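Local coordinates for protein phytase (Citrobacter braakii, PDB 3ZHC) that is a bacterial phytase of the histidine phosphatase superfamily, branch 2, at residues Tyr177-Leu188 with Ala231-Phe242. The protein carries 2 engineered substitutions. Sequence-based numbering, arbitrary orientation.
With FMT (formic acid), chain N.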
loop_
_atom_site.group_PDB
_atom_site.type_symbol
_atom_site.label_atom_id
_atom_site.label_comp_id
_atom_site.label_asym_id
_atom_site.label_seq_id
_atom_site.Cartn_x
_atom_site.Cartn_y
_atom_site.Cartn_z
ATOM N N TYR B 177 -13.952 -9.860 2.932
ATOM C CA TYR B 177 -13.386 -8.499 2.927
ATOM C C TYR B 177 -13.057 -8.089 4.383
ATOM O O TYR B 177 -12.033 -7.494 4.635
ATOM C CB TYR B 177 -14.355 -7.510 2.270
ATOM C CG TYR B 177 -13.734 -6.281 1.647
ATOM C CD1 TYR B 177 -12.867 -6.397 0.549
ATOM C CD2 TYR B 177 -14.031 -4.995 2.123
ATOM C CE1 TYR B 177 -12.294 -5.276 -0.049
ATOM C CE2 TYR B 177 -13.456 -3.845 1.526
ATOM C CZ TYR B 177 -12.585 -4.003 0.434
ATOM O OH TYR B 177 -12.008 -2.904 -0.176
ATOM N N THR B 178 -13.944 -8.429 5.327
ATOM C CA THR B 178 -13.693 -8.194 6.757
ATOM C C THR B 178 -12.407 -8.941 7.212
ATOM O O THR B 178 -11.571 -8.328 7.890
ATOM C CB THR B 178 -14.911 -8.565 7.622
ATOM O OG1 THR B 178 -16.028 -7.756 7.220
ATOM C CG2 THR B 178 -14.621 -8.348 9.112
ATOM N N GLN B 179 -12.255 -10.239 6.825
ATOM C CA GLN B 179 -11.023 -11.018 7.167
ATOM C C GLN B 179 -9.753 -10.341 6.637
ATOM O O GLN B 179 -8.704 -10.381 7.285
ATOM C CB GLN B 179 -11.071 -12.491 6.689
ATOM C CG GLN B 179 -11.671 -13.455 7.717
ATOM C CD GLN B 179 -13.161 -13.515 7.656
ATOM O OE1 GLN B 179 -13.855 -13.087 8.581
ATOM N NE2 GLN B 179 -13.683 -14.043 6.547
ATOM N N ARG B 180 -9.857 -9.724 5.472
ATOM C CA ARG B 180 -8.734 -9.016 4.858
ATOM C C ARG B 180 -8.268 -7.794 5.685
ATOM O O ARG B 180 -7.078 -7.470 5.702
ATOM C CB ARG B 180 -9.117 -8.591 3.440
ATOM C CG ARG B 180 -7.955 -8.175 2.576
ATOM C CD ARG B 180 -8.172 -8.578 1.098
ATOM N NE ARG B 180 -8.693 -7.554 0.247
ATOM C CZ ARG B 180 -9.031 -7.752 -1.038
ATOM N NH1 ARG B 180 -8.901 -8.971 -1.616
ATOM N NH2 ARG B 180 -9.509 -6.734 -1.750
ATOM N N TYR B 181 -9.219 -7.134 6.362
ATOM C CA TYR B 181 -8.945 -5.960 7.193
ATOM C C TYR B 181 -9.077 -6.240 8.720
ATOM O O TYR B 181 -9.319 -5.316 9.483
ATOM C CB TYR B 181 -9.868 -4.801 6.752
ATOM C CG TYR B 181 -9.562 -4.282 5.372
ATOM C CD1 TYR B 181 -10.123 -4.876 4.233
ATOM C CD2 TYR B 181 -8.705 -3.186 5.184
ATOM C CE1 TYR B 181 -9.841 -4.392 2.929
ATOM C CE2 TYR B 181 -8.418 -2.700 3.890
ATOM C CZ TYR B 181 -8.992 -3.315 2.773
ATOM O OH TYR B 181 -8.717 -2.851 1.521
ATOM N N GLN B 182 -8.902 -7.508 9.157
ATOM C CA GLN B 182 -9.020 -7.878 10.612
ATOM C C GLN B 182 -8.218 -6.985 11.534
ATOM O O GLN B 182 -8.770 -6.392 12.446
ATOM C CB GLN B 182 -8.567 -9.325 10.887
ATOM C CG GLN B 182 -9.557 -10.350 10.547
ATOM C CD GLN B 182 -9.121 -11.774 10.944
ATOM O OE1 GLN B 182 -9.039 -12.681 10.081
ATOM N NE2 GLN B 182 -8.836 -11.981 12.255
ATOM N N SER B 183 -6.910 -6.907 11.281
ATOM C CA SER B 183 -5.980 -6.135 12.138
ATOM C C SER B 183 -6.318 -4.646 12.199
ATOM O O SER B 183 -6.080 -4.013 13.227
ATOM C CB SER B 183 -4.538 -6.327 11.681
ATOM O OG SER B 183 -4.369 -5.837 10.369
ATOM N N SER B 184 -6.866 -4.095 11.104
ATOM C CA SER B 184 -7.332 -2.689 11.084
ATOM C C SER B 184 -8.488 -2.495 12.061
ATOM O O SER B 184 -8.518 -1.507 12.804
ATOM C CB SER B 184 -7.755 -2.244 9.674
ATOM O OG SER B 184 -6.627 -2.001 8.873
ATOM N N PHE B 185 -9.435 -3.439 12.049
ATOM C CA PHE B 185 -10.550 -3.426 12.997
ATOM C C PHE B 185 -10.063 -3.569 14.446
ATOM O O PHE B 185 -10.632 -2.951 15.333
ATOM C CB PHE B 185 -11.596 -4.508 12.677
ATOM C CG PHE B 185 -12.520 -4.147 11.555
ATOM C CD1 PHE B 185 -13.546 -3.205 11.752
ATOM C CD2 PHE B 185 -12.389 -4.745 10.289
ATOM C CE1 PHE B 185 -14.421 -2.869 10.707
ATOM C CE2 PHE B 185 -13.261 -4.409 9.241
ATOM C CZ PHE B 185 -14.279 -3.469 9.453
ATOM N N ARG B 186 -9.016 -4.380 14.672
ATOM C CA ARG B 186 -8.403 -4.494 16.013
ATOM C C ARG B 186 -7.852 -3.145 16.479
ATOM O O ARG B 186 -7.992 -2.791 17.659
ATOM C CB ARG B 186 -7.258 -5.546 16.063
ATOM C CG ARG B 186 -7.631 -7.011 15.723
ATOM C CD ARG B 186 -8.742 -7.578 16.625
ATOM N NE ARG B 186 -10.058 -7.199 16.137
ATOM C CZ ARG B 186 -10.723 -7.814 15.135
ATOM N NH1 ARG B 186 -10.212 -8.870 14.489
ATOM N NH2 ARG B 186 -11.925 -7.358 14.777
ATOM N N THR B 187 -7.234 -2.398 15.558
ATOM C CA THR B 187 -6.671 -1.070 15.884
ATOM C C THR B 187 -7.794 -0.084 16.231
ATOM O O THR B 187 -7.701 0.633 17.239
ATOM C CB THR B 187 -5.773 -0.516 14.747
ATOM O OG1 THR B 187 -4.739 -1.462 14.459
ATOM C CG2 THR B 187 -5.118 0.823 15.148
ATOM N N LEU B 188 -8.847 -0.054 15.411
ATOM C CA LEU B 188 -10.015 0.811 15.694
ATOM C C LEU B 188 -10.624 0.470 17.074
ATOM O O LEU B 188 -10.899 1.362 17.867
ATOM C CB LEU B 188 -11.081 0.721 14.587
ATOM C CG LEU B 188 -12.384 1.521 14.802
ATOM C CD1 LEU B 188 -12.063 3.008 15.039
ATOM C CD2 LEU B 188 -13.305 1.354 13.637
ATOM N N ALA B 231 -20.481 -2.672 10.800
ATOM C CA ALA B 231 -19.147 -2.254 11.262
ATOM C C ALA B 231 -18.361 -1.518 10.163
ATOM O O ALA B 231 -17.582 -0.633 10.469
ATOM C CB ALA B 231 -18.365 -3.424 11.772
ATOM N N TRP B 232 -18.582 -1.890 8.896
ATOM C CA TRP B 232 -17.928 -1.201 7.749
ATOM C C TRP B 232 -18.293 0.307 7.614
ATOM O O TRP B 232 -17.389 1.152 7.613
ATOM C CB TRP B 232 -18.160 -1.977 6.423
ATOM C CG TRP B 232 -17.145 -3.020 6.256
ATOM C CD1 TRP B 232 -17.290 -4.353 6.446
ATOM C CD2 TRP B 232 -15.793 -2.808 5.884
ATOM N NE1 TRP B 232 -16.097 -4.998 6.203
ATOM C CE2 TRP B 232 -15.161 -4.066 5.856
ATOM C CE3 TRP B 232 -15.046 -1.671 5.567
ATOM C CZ2 TRP B 232 -13.807 -4.221 5.516
ATOM C CZ3 TRP B 232 -13.697 -1.828 5.228
ATOM C CH2 TRP B 232 -13.099 -3.091 5.208
ATOM N N SER B 233 -19.578 0.635 7.507
ATOM C CA SER B 233 -20.004 2.070 7.432
ATOM C C SER B 233 -19.600 2.857 8.682
ATOM O O SER B 233 -19.078 3.965 8.568
ATOM C CB SER B 233 -21.512 2.199 7.204
ATOM O OG SER B 233 -21.943 3.557 7.343
ATOM N N LEU B 234 -19.841 2.278 9.861
ATOM C CA LEU B 234 -19.487 2.923 11.132
ATOM C C LEU B 234 -17.992 3.255 11.173
ATOM O O LEU B 234 -17.614 4.400 11.419
ATOM C CB LEU B 234 -19.873 2.035 12.341
ATOM C CG LEU B 234 -19.584 2.584 13.769
ATOM C CD1 LEU B 234 -20.303 3.894 13.994
ATOM C CD2 LEU B 234 -19.943 1.543 14.872
ATOM N N SER B 235 -17.158 2.243 10.922
ATOM C CA SER B 235 -15.683 2.405 10.925
ATOM C C SER B 235 -15.196 3.466 9.948
ATOM O O SER B 235 -14.268 4.199 10.258
ATOM C CB SER B 235 -15.023 1.089 10.624
ATOM O OG SER B 235 -15.340 0.157 11.661
ATOM N N SER B 236 -15.838 3.534 8.767
ATOM C CA SER B 236 -15.544 4.549 7.764
ATOM C C SER B 236 -15.809 5.937 8.333
ATOM O O SER B 236 -15.001 6.865 8.147
ATOM C CB SER B 236 -16.381 4.320 6.498
ATOM O OG SER B 236 -16.019 5.211 5.456
ATOM N N THR B 237 -16.936 6.078 9.032
ATOM C CA THR B 237 -17.300 7.343 9.670
ATOM C C THR B 237 -16.323 7.693 10.811
ATOM O O THR B 237 -15.783 8.794 10.844
ATOM C CB THR B 237 -18.771 7.301 10.196
ATOM O OG1 THR B 237 -19.671 7.129 9.080
ATOM C CG2 THR B 237 -19.128 8.563 10.969
ATOM N N LEU B 238 -16.099 6.745 11.722
ATOM C CA LEU B 238 -15.255 6.997 12.928
ATOM C C LEU B 238 -13.822 7.342 12.624
ATOM O O LEU B 238 -13.290 8.305 13.197
ATOM C CB LEU B 238 -15.298 5.809 13.895
ATOM C CG LEU B 238 -16.669 5.439 14.475
ATOM C CD1 LEU B 238 -16.482 4.421 15.602
ATOM C CD2 LEU B 238 -17.462 6.655 14.980
ATOM N N THR B 239 -13.187 6.565 11.730
ATOM C CA THR B 239 -11.791 6.814 11.356
ATOM C C THR B 239 -11.636 8.176 10.639
ATOM O O THR B 239 -10.616 8.861 10.806
ATOM C CB THR B 239 -11.208 5.659 10.516
ATOM O OG1 THR B 239 -12.029 5.430 9.381
ATOM C CG2 THR B 239 -11.141 4.366 11.351
ATOM N N GLU B 240 -12.647 8.567 9.855
ATOM C CA GLU B 240 -12.651 9.892 9.220
ATOM C C GLU B 240 -12.768 10.977 10.291
ATOM O O GLU B 240 -12.112 12.020 10.189
ATOM C CB GLU B 240 -13.773 10.008 8.185
ATOM C CG GLU B 240 -13.920 11.378 7.498
ATOM C CD GLU B 240 -12.724 11.798 6.595
ATOM O OE1 GLU B 240 -11.799 10.979 6.331
ATOM O OE2 GLU B 240 -12.742 12.966 6.145
ATOM N N ILE B 241 -13.603 10.730 11.315
ATOM C CA ILE B 241 -13.760 11.692 12.424
ATOM C C ILE B 241 -12.393 11.898 13.113
ATOM O O ILE B 241 -12.008 13.036 13.382
ATOM C CB ILE B 241 -14.873 11.294 13.431
ATOM C CG1 ILE B 241 -16.243 11.380 12.760
ATOM C CG2 ILE B 241 -14.857 12.212 14.660
ATOM C CD1 ILE B 241 -17.399 10.845 13.590
ATOM N N PHE B 242 -11.663 10.820 13.361
ATOM C CA PHE B 242 -10.320 10.964 13.974
ATOM C C PHE B 242 -9.394 11.819 13.100
ATOM O O PHE B 242 -8.697 12.687 13.627
ATOM C CB PHE B 242 -9.667 9.624 14.293
ATOM C CG PHE B 242 -10.458 8.753 15.256
ATOM C CD1 PHE B 242 -11.135 9.300 16.360
ATOM C CD2 PHE B 242 -10.498 7.359 15.069
ATOM C CE1 PHE B 242 -11.853 8.474 17.248
ATOM C CE2 PHE B 242 -11.213 6.529 15.954
ATOM C CZ PHE B 242 -11.889 7.084 17.037
HETATM C C FMT N . -18.967 -8.864 7.969
HETATM O O1 FMT N . -18.338 -8.015 8.591
HETATM O O2 FMT N . -20.132 -9.120 8.241
#
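The indole of W232 is wedged among Y177, Y181 and F185, and the ring geometry differs for each neighbour. F185 presents its edge to one indole face: the planes stand at 88°, and CZ of F185 lies 3.8 Å from CE2 of W232, over the centre of that face. The chi1 of F185 (-79°), with CG anti to the carbonyl carbon, swings the ring across to W232 although its CB bond does not point there. On the opposite side CD2 of Y177 lies above the rim of the indole, 3.5 Å from CZ2 of W232; the two rings are tilted obliquely. Against Y181 the roles reverse in an offset edge-to-face pair: the indole turns its edge to the phenol face, and CH2 of W232 approaches CD1 of Y181 to 3.6 Å.

A hydrogen bond holds the pyrrole side of the indole. NE1 of W232 donates to OG1 of T178 over 2.9 Å, close to the ring plane, with an N-H...O angle of 153°. The same hydroxyl donates to O1 of a formic acid, probably from the crystallisation liquor, whose second anchor is the backbone N of S217.

Farther along, L188 carries the packing. With CG anti to its backbone N, it splits its methyls: CD2 packs tightly on S235, 3.5 Å from its CB, while CD1 meets the edge of the F242 ring at CE2, 3.7 Å away. The S235 hydroxyl donates within its own helix to the A231 carbonyl.

Helices 260-280 and 211-214 flank the contact, and Y181 also packs on P71 of the second subunit. An aromatic cluster centred on one tryptophan thus joins the bend between helices 174-180 and 182-192 to the start of helix 231-247, in a helical region of this histidine phosphatase fold away from its central mixed sheet.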